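Local coordinates for protein obscurin (Homo sapiens, PDB 4C4K) that is a giant muscle protein, probably combining RhoGEF and kinase signalling with scaffolding through immunoglobulin domains such as this one, at residues P5-R10 with A86-G91; T23-I28 with L59-I64. All coordinates share one frame; numbering follows the deposited sequence.

In the fold
Near the N terminus, segment 5-10 sets off along strand 3-14, the edge strand of one sheet of the immunoglobulin sandwich. The chain then enters an inner strand of that sheet at 23-28 and, after passing through the opposite sheet and strand 51-56, returns at 59-64 to close contact 2, an antiparallel pairing within the first sheet. It crosses over again to strand 73-80 before 84-92 closes contact 1, bringing the last strand back beside the first. Contact 2 is therefore nested inside the much larger loop of contact 1. Phe7 and Leu8 join the two: Phe7 CE1 lies 3.6 Å from Cys26 SG, and Leu8 N probably hydrogen-bonds Gln27 O.

Contact 1: residues P5-R10 with A86-G91; sequences PRFLTR and AFAAVG
The Phe7 ring carries Ala88 CB over the centre of one face, a CH-pi contact with the methyl 3.6 Å from the ring centroid and 13° off its normal. On the side away from Ala88, Ile28 CG1 lies off centre, 3.7 Å from Phe7 CD1, and the backbone N of Phe87 lies at the edge, in the ring plane. Ala86 CB and the carbonyl carbon of Phe87 approach CE2 obliquely, Ala86 CB at 3.6 Å. With CG beside the backbone N and anti to the carbonyl carbon (chi1 -75°), the ring reaches across to strand 86-91. Ala86 CB also meets Pro5, whose CB is 4.0 Å away. The two strands run nearly parallel, 24° apart, but their axes stay 6.9 Å from each other, so side chains make the join. In this I-set immunoglobulin sandwich the first and last strands come together here at the edges of opposite sheets; further along, Pro11 and Ala13 touch Ala88 and Val90. The poorly ordered Arg10 turns the edge of its guanidinium to Val90, NH2 lying 4.5 Å from CG2. Pointing away from strand 86-91, Arg6 forms a salt bridge to an acidic side chain of another protein's chain, and a strand of that chain extends the sheet in parallel from residues 86-88.

Contact 2: residues T23-I28 with L59-I64; sequences TLSCQI and LYRLTI. With EDO (1,2-ethanediol), chain G; EDO (1,2-ethanediol), chain F.
Two neighbouring strands of one sheet of the immunoglobulin sandwich meet here, antiparallel, with Leu24 paired to Leu62 and Cys26 to Tyr60 through double backbone hydrogen bonds. Leu24 N reaches Leu62 O at 2.8 Å, and Tyr60 N reaches Cys26 O at 3.0 Å. On the face bearing Thr23, Ser25 and Arg61, Thr23 OG1 is gripped twice: Arg61 NH1 donates to it at 3.1 Å, almost exactly in the guanidinium plane, and Thr63 OG1 bonds it at 3.0 Å. The Arg61 chain runs out extended, then bends at chi3 (-54°), which folds the guanidinium back over Ser25 CB; this methylene lies against one of its faces, 3.6 Å from NH1. NE and NH2 bind an ethanediol, probably from the crystallisation liquor. On the other face, Ile28 and Tyr60 cross at about a right angle, Ile28 CB lying 3.9 Å from Tyr60 CE1, while a water links Tyr60 OH to Ile28 O at the ring's edge. Leu24 and Leu62 both pack on Trp38, and Cys26 meets Cys77 of the opposite sheet: the inward-facing core of an I-set domain, closed around its tryptophan and two cysteines.

Contact 1: residues P5-R10 with A86-G91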
ATOM      1  N   PRO A   5       6.629  -8.707  -7.063  1.00 27.88           N
ATOM      2  CA  PRO A   5       6.296  -7.336  -7.426  1.00 28.38           C
ATOM      3  C   PRO A   5       6.743  -6.309  -6.424  1.00 32.03           C
ATOM      4  O   PRO A   5       6.843  -6.611  -5.231  1.00 29.45           O
ATOM      5  CB  PRO A   5       4.765  -7.353  -7.585  1.00 30.63           C
ATOM      6  CG  PRO A   5       4.415  -8.787  -7.794  1.00 34.37           C
ATOM      7  CD  PRO A   5       5.407  -9.533  -6.948  1.00 29.46           C
ATOM      8  N   ARG A   6       7.035  -5.102  -6.929  1.00 30.91           N
ATOM      9  CA  ARG A   6       7.478  -3.981  -6.115  1.00 32.72           C
ATOM     10  C   ARG A   6       6.909  -2.667  -6.629  1.00 37.01           C
ATOM     11  O   ARG A   6       6.906  -2.430  -7.825  1.00 36.15           O
ATOM     12  CB  ARG A   6       9.035  -3.918  -6.120  1.00 38.40           C
ATOM     13  CG  ARG A   6       9.584  -2.788  -5.250  1.00 48.59           C
ATOM     14  CD  ARG A   6      10.910  -2.216  -5.710  1.00 55.69           C
ATOM     15  NE  ARG A   6      12.054  -2.963  -5.177  1.00 60.16           N
ATOM     16  CZ  ARG A   6      12.422  -2.976  -3.900  1.00 71.07           C
ATOM     17  NH1 ARG A   6      11.725  -2.299  -2.994  1.00 61.07           N
ATOM     18  NH2 ARG A   6      13.480  -3.674  -3.517  1.00 53.23           N
ATOM     19  N   PHE A   7       6.454  -1.808  -5.716  1.00 36.22           N
ATOM     20  CA  PHE A   7       6.035  -0.448  -6.033  1.00 37.38           C
ATOM     21  C   PHE A   7       7.301   0.414  -6.057  1.00 48.02           C
ATOM     22  O   PHE A   7       7.963   0.557  -5.025  1.00 49.91           O
ATOM     23  CB  PHE A   7       5.067   0.083  -4.979  1.00 37.53           C
ATOM     24  CG  PHE A   7       3.676  -0.487  -5.070  1.00 37.12           C
ATOM     25  CD1 PHE A   7       2.708   0.128  -5.847  1.00 40.00           C
ATOM     26  CD2 PHE A   7       3.325  -1.627  -4.354  1.00 36.29           C
ATOM     27  CE1 PHE A   7       1.407  -0.379  -5.903  1.00 41.17           C
ATOM     28  CE2 PHE A   7       2.028  -2.151  -4.430  1.00 38.09           C
ATOM     29  CZ  PHE A   7       1.086  -1.541  -5.223  1.00 37.88           C
ATOM     30  N   LEU A   8       7.693   0.896  -7.240  1.00 47.88           N
ATOM     31  CA  LEU A   8       8.847   1.783  -7.392  1.00 50.76           C
ATOM     32  C   LEU A   8       8.538   3.160  -6.760  1.00 59.46           C
ATOM     33  O   LEU A   8       9.433   3.775  -6.182  1.00 61.45           O
ATOM     34  CB  LEU A   8       9.218   1.961  -8.878  1.00 51.93           C
ATOM     35  CG  LEU A   8       9.971   0.816  -9.584  1.00 55.29           C
ATOM     36  CD1 LEU A   8       9.997   1.046 -11.078  1.00 56.83           C
ATOM     37  CD2 LEU A   8      11.388   0.693  -9.095  1.00 55.44           C
ATOM     38  N   THR A   9       7.276   3.643  -6.866  1.00 56.97           N
ATOM     39  CA  THR A   9       6.859   4.929  -6.273  1.00 58.04           C
ATOM     40  C   THR A   9       5.545   4.787  -5.483  1.00 59.33           C
ATOM     41  O   THR A   9       4.751   3.901  -5.753  1.00 56.95           O
ATOM     42  CB  THR A   9       6.768   6.057  -7.331  1.00 67.54           C
ATOM     43  OG1 THR A   9       5.904   5.671  -8.400  1.00 65.84           O
ATOM     44  CG2 THR A   9       8.126   6.497  -7.861  1.00 67.87           C
ATOM     45  N   ARG A  10       5.312   5.669  -4.525  1.00 57.03           N
ATOM     46  CA  ARG A  10       4.096   5.673  -3.718  1.00 55.23           C
ATOM     47  C   ARG A  10       2.830   5.804  -4.591  1.00 59.68           C
ATOM     48  O   ARG A  10       2.865   6.556  -5.576  1.00 60.13           O
ATOM     49  CB  ARG A  10       4.150   6.789  -2.649  1.00 55.18           C
ATOM     50  CG  ARG A  10       4.603   8.161  -3.134  1.00 65.75           C
ATOM     51  CD  ARG A  10       3.914   9.291  -2.369  1.00 75.34           C
ATOM     52  NE  ARG A  10       2.459   9.109  -2.342  1.00 84.02           N
ATOM     53  CZ  ARG A  10       1.625   9.743  -1.525  1.00 93.41           C
ATOM     54  NH1 ARG A  10       2.088  10.624  -0.642  1.00 83.44           N
ATOM     55  NH2 ARG A  10       0.325   9.485  -1.565  1.00 69.37           N
ATOM     56  N   ALA A  86       2.219  -7.526  -4.038  1.00 23.83           N
ATOM     57  CA  ALA A  86       2.501  -6.245  -3.424  1.00 22.95           C
ATOM     58  C   ALA A  86       1.193  -5.486  -3.250  1.00 29.26           C
ATOM     59  O   ALA A  86       0.336  -5.509  -4.144  1.00 29.75           O
ATOM     60  CB  ALA A  86       3.481  -5.444  -4.287  1.00 23.45           C
ATOM     61  N   PHE A  87       1.034  -4.811  -2.091  1.00 22.07           N
ATOM     62  CA  PHE A  87      -0.151  -4.002  -1.791  1.00 22.09           C
ATOM     63  C   PHE A  87       0.264  -2.584  -1.373  1.00 26.84           C
ATOM     64  O   PHE A  87       1.252  -2.432  -0.672  1.00 26.22           O
ATOM     65  CB  PHE A  87      -0.951  -4.633  -0.634  1.00 23.92           C
ATOM     66  CG  PHE A  87      -1.498  -6.011  -0.883  1.00 25.14           C
ATOM     67  CD1 PHE A  87      -0.665  -7.129  -0.822  1.00 26.17           C
ATOM     68  CD2 PHE A  87      -2.858  -6.208  -1.085  1.00 27.12           C
ATOM     69  CE1 PHE A  87      -1.168  -8.409  -1.055  1.00 26.34           C
ATOM     70  CE2 PHE A  87      -3.366  -7.493  -1.301  1.00 29.09           C
ATOM     71  CZ  PHE A  87      -2.514  -8.585  -1.276  1.00 27.02           C
ATOM     72  N   ALA A  88      -0.526  -1.562  -1.745  1.00 25.25           N
ATOM     73  CA  ALA A  88      -0.311  -0.161  -1.360  1.00 25.91           C
ATOM     74  C   ALA A  88      -1.638   0.536  -1.489  1.00 31.56           C
ATOM     75  O   ALA A  88      -2.327   0.354  -2.482  1.00 30.85           O
ATOM     76  CB  ALA A  88       0.733   0.513  -2.255  1.00 27.38           C
ATOM     77  N   ALA A  89      -2.021   1.311  -0.475  1.00 28.74           N
ATOM     78  CA  ALA A  89      -3.307   1.975  -0.482  1.00 27.89           C
ATOM     79  C   ALA A  89      -3.155   3.472  -0.624  1.00 29.10           C
ATOM     80  O   ALA A  89      -2.076   4.017  -0.410  1.00 26.98           O
ATOM     81  CB  ALA A  89      -4.080   1.628   0.786  1.00 29.03           C
ATOM     82  N   VAL A  90      -4.225   4.119  -1.034  1.00 25.32           N
ATOM     83  CA  VAL A  90      -4.290   5.579  -1.198  1.00 27.30           C
ATOM     84  C   VAL A  90      -5.734   5.989  -0.899  1.00 32.93           C
ATOM     85  O   VAL A  90      -6.670   5.247  -1.225  1.00 31.87           O
ATOM     86  CB  VAL A  90      -3.798   6.027  -2.618  1.00 32.36           C
ATOM     87  CG1 VAL A  90      -4.759   5.577  -3.731  1.00 32.39           C
ATOM     88  CG2 VAL A  90      -3.538   7.543  -2.679  1.00 33.56           C
ATOM     89  N   GLY A  91      -5.887   7.134  -0.251  1.00 32.18           N
ATOM     90  CA  GLY A  91      -7.179   7.702   0.111  1.00 32.29           C
ATOM     91  C   GLY A  91      -7.640   8.730  -0.903  1.00 37.21           C
ATOM     92  O   GLY A  91      -6.829   9.398  -1.559  1.00 35.44           O
TER

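Contact 2: residues T23-I28 with L59-I64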
ATOM      1  N   THR A  23      -7.651  10.828 -10.643  1.00 25.22           N
ATOM      2  CA  THR A  23      -6.805   9.806 -11.236  1.00 23.75           C
ATOM      3  C   THR A  23      -5.857   9.324 -10.179  1.00 28.77           C
ATOM      4  O   THR A  23      -5.330  10.112  -9.391  1.00 26.78           O
ATOM      5  CB  THR A  23      -6.213  10.182 -12.615  1.00 26.51           C
ATOM      6  OG1 THR A  23      -5.653   9.015 -13.194  1.00 29.86           O
ATOM      7  CG2 THR A  23      -5.160  11.250 -12.536  1.00 22.28           C
ATOM      8  N   LEU A  24      -5.718   8.005 -10.120  1.00 26.76           N
ATOM      9  CA  LEU A  24      -4.909   7.256  -9.174  1.00 27.98           C
ATOM     10  C   LEU A  24      -3.890   6.498  -9.997  1.00 32.01           C
ATOM     11  O   LEU A  24      -4.252   5.844 -10.975  1.00 30.88           O
ATOM     12  CB  LEU A  24      -5.824   6.271  -8.393  1.00 28.79           C
ATOM     13  CG  LEU A  24      -6.608   6.818  -7.142  1.00 33.54           C
ATOM     14  CD1 LEU A  24      -7.506   8.013  -7.458  1.00 33.95           C
ATOM     15  CD2 LEU A  24      -7.439   5.738  -6.514  1.00 32.25           C
ATOM     16  N   SER A  25      -2.611   6.615  -9.643  1.00 29.81           N
ATOM     17  CA  SER A  25      -1.561   5.924 -10.390  1.00 30.37           C
ATOM     18  C   SER A  25      -0.407   5.473  -9.518  1.00 34.77           C
ATOM     19  O   SER A  25      -0.180   6.016  -8.426  1.00 32.54           O
ATOM     20  CB  SER A  25      -1.026   6.811 -11.517  1.00 33.05           C
ATOM     21  OG  SER A  25      -0.318   7.898 -10.956  1.00 36.97           O
ATOM     22  N   CYS A  26       0.323   4.475 -10.019  1.00 47.54           N
ATOM     23  CA  CYS A  26       1.550   3.967  -9.415  1.00 48.84           C
ATOM     24  C   CYS A  26       2.401   3.210 -10.410  1.00 46.36           C
ATOM     25  O   CYS A  26       1.918   2.755 -11.441  1.00 45.68           O
ATOM     26  CB  CYS A  26       1.274   3.138  -8.171  1.00 49.71           C
ATOM     27  SG  CYS A  26       0.083   1.827  -8.441  1.00 54.16           S
ATOM     28  N   GLN A  27       3.673   3.081 -10.085  1.00 39.43           N
ATOM     29  CA  GLN A  27       4.660   2.415 -10.894  1.00 38.36           C
ATOM     30  C   GLN A  27       5.010   1.115 -10.212  1.00 37.51           C
ATOM     31  O   GLN A  27       5.402   1.114  -9.039  1.00 34.93           O
ATOM     32  CB  GLN A  27       5.885   3.311 -11.040  1.00 41.77           C
ATOM     33  CG  GLN A  27       6.814   2.819 -12.132  1.00 55.77           C
ATOM     34  CD  GLN A  27       7.869   3.822 -12.483  1.00 70.30           C
ATOM     35  OE1 GLN A  27       8.160   4.757 -11.730  1.00 61.29           O
ATOM     36  NE2 GLN A  27       8.459   3.642 -13.645  1.00 67.58           N
ATOM     37  N   ILE A  28       4.794   0.001 -10.924  1.00 34.29           N
ATOM     38  CA  ILE A  28       4.980  -1.352 -10.383  1.00 31.00           C
ATOM     39  C   ILE A  28       5.843  -2.197 -11.334  1.00 35.50           C
ATOM     40  O   ILE A  28       5.568  -2.224 -12.527  1.00 35.75           O
ATOM     41  CB  ILE A  28       3.589  -2.044 -10.166  1.00 32.21           C
ATOM     42  CG1 ILE A  28       2.633  -1.228  -9.255  1.00 32.01           C
ATOM     43  CG2 ILE A  28       3.763  -3.471  -9.646  1.00 31.20           C
ATOM     44  CD1 ILE A  28       1.140  -1.545  -9.425  1.00 32.24           C
ATOM     45  N   LEU A  59       3.543   1.644 -15.525  1.00 38.33           N
ATOM     46  CA  LEU A  59       2.679   2.627 -14.866  1.00 37.71           C
ATOM     47  C   LEU A  59       1.229   2.180 -15.060  1.00 37.18           C
ATOM     48  O   LEU A  59       0.825   1.833 -16.172  1.00 35.74           O
ATOM     49  CB  LEU A  59       2.979   4.071 -15.372  1.00 40.60           C
ATOM     50  CG  LEU A  59       2.185   5.299 -14.780  1.00 47.62           C
ATOM     51  CD1 LEU A  59       2.461   5.508 -13.285  1.00 49.09           C
ATOM     52  CD2 LEU A  59       2.562   6.598 -15.500  1.00 53.03           C
ATOM     53  N   TYR A  60       0.495   2.078 -13.944  1.00 32.91           N
ATOM     54  CA  TYR A  60      -0.896   1.592 -13.862  1.00 31.18           C
ATOM     55  C   TYR A  60      -1.799   2.681 -13.322  1.00 35.92           C
ATOM     56  O   TYR A  60      -1.466   3.338 -12.340  1.00 35.01           O
ATOM     57  CB  TYR A  60      -0.976   0.340 -12.979  1.00 29.73           C
ATOM     58  CG  TYR A  60      -0.134  -0.797 -13.511  1.00 29.46           C
ATOM     59  CD1 TYR A  60       1.241  -0.837 -13.285  1.00 30.55           C
ATOM     60  CD2 TYR A  60      -0.706  -1.833 -14.237  1.00 31.05           C
ATOM     61  CE1 TYR A  60       2.020  -1.892 -13.753  1.00 31.87           C
ATOM     62  CE2 TYR A  60       0.066  -2.894 -14.717  1.00 32.32           C
ATOM     63  CZ  TYR A  60       1.433  -2.907 -14.489  1.00 36.83           C
ATOM     64  OH  TYR A  60       2.211  -3.939 -14.950  1.00 38.36           O
ATOM     65  N   ARG A  61      -2.960   2.839 -13.946  1.00 28.90           N
ATOM     66  CA  ARG A  61      -3.878   3.919 -13.634  1.00 25.61           C
ATOM     67  C   ARG A  61      -5.322   3.458 -13.417  1.00 29.32           C
ATOM     68  O   ARG A  61      -5.828   2.557 -14.096  1.00 28.84           O
ATOM     69  CB  ARG A  61      -3.815   4.943 -14.790  1.00 24.63           C
ATOM     70  CG  ARG A  61      -4.584   6.260 -14.595  1.00 18.30           C
ATOM     71  CD  ARG A  61      -4.268   7.289 -15.694  1.00 25.82           C
ATOM     72  NE  ARG A  61      -2.814   7.484 -15.790  1.00 35.98           N
ATOM     73  CZ  ARG A  61      -2.084   8.209 -14.944  1.00 46.04           C
ATOM     74  NH1 ARG A  61      -2.672   8.926 -13.991  1.00 32.91           N
ATOM     75  NH2 ARG A  61      -0.767   8.270 -15.082  1.00 35.88           N
ATOM     76  N   LEU A  62      -5.977   4.129 -12.461  1.00 25.77           N
ATOM     77  CA  LEU A  62      -7.399   4.098 -12.184  1.00 24.42           C
ATOM     78  C   LEU A  62      -7.899   5.540 -12.247  1.00 27.65           C
ATOM     79  O   LEU A  62      -7.547   6.344 -11.386  1.00 27.46           O
ATOM     80  CB  LEU A  62      -7.739   3.474 -10.818  1.00 24.64           C
ATOM     81  CG  LEU A  62      -9.248   3.563 -10.407  1.00 28.52           C
ATOM     82  CD1 LEU A  62     -10.179   2.963 -11.509  1.00 28.74           C
ATOM     83  CD2 LEU A  62      -9.482   2.902  -9.066  1.00 30.92           C
ATOM     84  N   THR A  63      -8.723   5.869 -13.264  1.00 22.66           N
ATOM     85  CA  THR A  63      -9.301   7.210 -13.364  1.00 23.86           C
ATOM     86  C   THR A  63     -10.762   7.103 -12.987  1.00 25.58           C
ATOM     87  O   THR A  63     -11.444   6.211 -13.463  1.00 26.02           O
ATOM     88  CB  THR A  63      -9.132   7.798 -14.784  1.00 30.07           C
ATOM     89  OG1 THR A  63      -7.738   7.922 -15.046  1.00 29.11           O
ATOM     90  CG2 THR A  63      -9.799   9.166 -14.934  1.00 31.04           C
ATOM     91  N   ILE A  64     -11.242   8.011 -12.147  1.00 22.88           N
ATOM     92  CA  ILE A  64     -12.656   8.026 -11.724  1.00 22.79           C
ATOM     93  C   ILE A  64     -13.281   9.276 -12.274  1.00 28.44           C
ATOM     94  O   ILE A  64     -12.817  10.370 -11.953  1.00 29.74           O
ATOM     95  CB  ILE A  64     -12.803   7.908 -10.168  1.00 25.46           C
ATOM     96  CG1 ILE A  64     -11.989   6.695  -9.659  1.00 26.04           C
ATOM     97  CG2 ILE A  64     -14.289   7.792  -9.766  1.00 27.63           C
ATOM     98  CD1 ILE A  64     -11.756   6.620  -8.100  1.00 30.79           C
TER
HETATM   99  C1  EDO G1105      -1.598   4.654 -18.102  1.00 39.35           C
HETATM  100  O1  EDO G1105      -2.633   5.610 -18.066  1.00 39.19           O
HETATM  101  C2  EDO G1105      -0.592   5.092 -17.056  1.00 41.11           C
HETATM  102  O2  EDO G1105      -0.191   6.441 -17.329  1.00 42.80           O
HETATM  103  C1  EDO F1104      -4.636  -1.519 -15.085  1.00 59.00           C
HETATM  104  O1  EDO F1104      -4.449  -2.904 -15.301  1.00 63.54           O
HETATM  105  C2  EDO F1104      -4.659  -1.270 -13.567  1.00 54.17           C
HETATM  106  O2  EDO F1104      -4.807   0.119 -13.353  1.00 49.25           O
HETATM  107  O   HOH W   1       4.899  -3.760 -14.549  1.00 35.56           O